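Local coordinates for peptidyl-prolyl cis-trans isomerase (Hirschia baltica, PDB 5EX2), which probably catalyses the cis-trans isomerisation of peptide bonds preceding proline, as a cyclophilin-type folding helper of the periplasm, at residues A[240-243]-A[244-247]. Numbering follows the deposited sequence.
Sequences FSLF and LDRM
Met247 lays its CG over one face of the Phe243 ring. This is a CH-pi contact: CG stands 4.0 Å from the centroid of the Phe243 ring, 15° off the ring normal and shifted toward the rim. The thioether bends onward from there. Met247 SD meets the same ring obliquely, 5.2 Å from its centroid, as a Met-aromatic contact. The Phe243 CG is anti to the backbone N (chi1 168°), which sets the ring beside the carbonyl carbon, where Arg246 and Met247 can reach it. The guanidinium of Arg246 also reaches this ring. Its plane is turned 80° from the ring, and Arg246 NH2 comes obliquely to within 3.7 Å of Phe243 CD2. A bend at chi3 turns the guanidinium back toward Phe243.

The Phe240 ring is met obliquely by the branched end of Leu244. Leu244 CD1 lies 3.7 Å from Phe240 CE2, and Leu244 CG and CD2 also lie close to that ring atom. Phe123 adds an edge-to-face ring contact with Phe240, joining this buried side of the helix to strand 119-124.

Four backbone bonds hold the turns together. Leu244 N donates to Phe240 O at 2.9 Å, and Asp245 N to Ser241 O at 3.0 Å. Arg246 N and Met247 N bond in the same way to the carbonyls of Leu242 and Phe243. Asp245 is exposed, and its OD1 forms a salt bridge with Arg249 just past the helix. Arg249 also makes a weak hydrogen bond to Ser241 O.

Helix 238-247 follows strand 229-233, at the periphery of the chain and away from the magnesium site of Gln115, Gln133 and Glu135. The i to i+4 backbone bonds, with side-chain pairs at i+3 and i+4, are those of an amphipathic alpha-helix.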
loop_
_atom_site.group_PDB
_atom_site.type_symbol
_atom_site.label_atom_id
_atom_site.label_comp_id
_atom_site.label_asym_id
_atom_site.label_seq_id
_atom_site.Cartn_x
_atom_site.Cartn_y
_atom_site.Cartn_z
ATOM N N PHE A 240 16.589 -10.330 -0.925
ATOM C CA PHE A 240 16.100 -9.446 0.112
ATOM C C PHE A 240 16.994 -9.536 1.353
ATOM O O PHE A 240 17.195 -8.540 2.030
ATOM C CB PHE A 240 14.651 -9.734 0.480
ATOM C CG PHE A 240 14.026 -8.627 1.292
ATOM C CD1 PHE A 240 13.747 -7.401 0.695
ATOM C CD2 PHE A 240 13.759 -8.777 2.642
ATOM C CE1 PHE A 240 13.204 -6.363 1.411
ATOM C CE2 PHE A 240 13.207 -7.736 3.359
ATOM C CZ PHE A 240 12.929 -6.532 2.742
ATOM N N SER A 241 17.534 -10.711 1.638
ATOM C CA SER A 241 18.498 -10.838 2.721
ATOM C C SER A 241 19.704 -9.919 2.508
ATOM O O SER A 241 20.194 -9.273 3.434
ATOM C CB SER A 241 18.936 -12.289 2.824
ATOM O OG SER A 241 19.810 -12.502 3.911
ATOM N N LEU A 242 20.180 -9.873 1.268
ATOM C CA LEU A 242 21.299 -9.020 0.913
ATOM C C LEU A 242 20.920 -7.549 1.014
ATOM O O LEU A 242 21.716 -6.719 1.442
ATOM C CB LEU A 242 21.761 -9.345 -0.506
ATOM C CG LEU A 242 22.385 -10.731 -0.636
ATOM C CD1 LEU A 242 22.632 -11.086 -2.096
ATOM C CD2 LEU A 242 23.681 -10.818 0.162
ATOM N N PHE A 243 19.704 -7.227 0.594
ATOM C CA PHE A 243 19.180 -5.872 0.707
ATOM C C PHE A 243 19.152 -5.413 2.163
ATOM O O PHE A 243 19.645 -4.335 2.486
ATOM C CB PHE A 243 17.797 -5.836 0.052
ATOM C CG PHE A 243 16.988 -4.599 0.327
ATOM C CD1 PHE A 243 16.077 -4.593 1.368
ATOM C CD2 PHE A 243 17.076 -3.483 -0.493
ATOM C CE1 PHE A 243 15.308 -3.478 1.632
ATOM C CE2 PHE A 243 16.295 -2.358 -0.236
ATOM C CZ PHE A 243 15.408 -2.370 0.823
ATOM N N LEU A 244 18.636 -6.244 3.058
ATOM C CA LEU A 244 18.614 -5.898 4.478
ATOM C C LEU A 244 20.024 -5.744 5.019
ATOM O O LEU A 244 20.309 -4.832 5.785
ATOM C CB LEU A 244 17.877 -6.959 5.284
ATOM C CG LEU A 244 16.381 -7.072 5.068
ATOM C CD1 LEU A 244 15.833 -8.249 5.843
ATOM C CD2 LEU A 244 15.692 -5.813 5.524
ATOM N N ASP A 245 20.916 -6.645 4.623
ATOM C CA ASP A 245 22.306 -6.541 5.041
ATOM C C ASP A 245 22.891 -5.193 4.667
ATOM O O ASP A 245 23.581 -4.550 5.461
ATOM C CB ASP A 245 23.186 -7.616 4.403
ATOM C CG ASP A 245 22.924 -9.012 4.928
ATOM O OD1 ASP A 245 22.221 -9.194 5.950
ATOM O OD2 ASP A 245 23.478 -9.945 4.309
ATOM N N ARG A 246 22.649 -4.809 3.421
ATOM C CA ARG A 246 23.208 -3.600 2.850
ATOM C C ARG A 246 22.599 -2.362 3.517
ATOM O O ARG A 246 23.321 -1.427 3.860
ATOM C CB ARG A 246 22.981 -3.635 1.336
ATOM C CG ARG A 246 23.483 -2.459 0.547
ATOM C CD ARG A 246 23.095 -2.636 -0.911
ATOM N NE ARG A 246 21.905 -1.861 -1.264
ATOM C CZ ARG A 246 20.811 -2.340 -1.857
ATOM N NH1 ARG A 246 20.703 -3.627 -2.190
ATOM N NH2 ARG A 246 19.807 -1.510 -2.123
ATOM N N MET A 247 21.287 -2.364 3.738
ATOM C CA MET A 247 20.601 -1.182 4.257
ATOM C C MET A 247 20.678 -1.005 5.772
ATOM O O MET A 247 20.663 0.124 6.261
ATOM C CB MET A 247 19.137 -1.213 3.849
ATOM C CG MET A 247 18.950 -1.181 2.353
ATOM S SD MET A 247 19.811 0.184 1.535
ATOM C CE MET A 247 19.155 1.624 2.372
#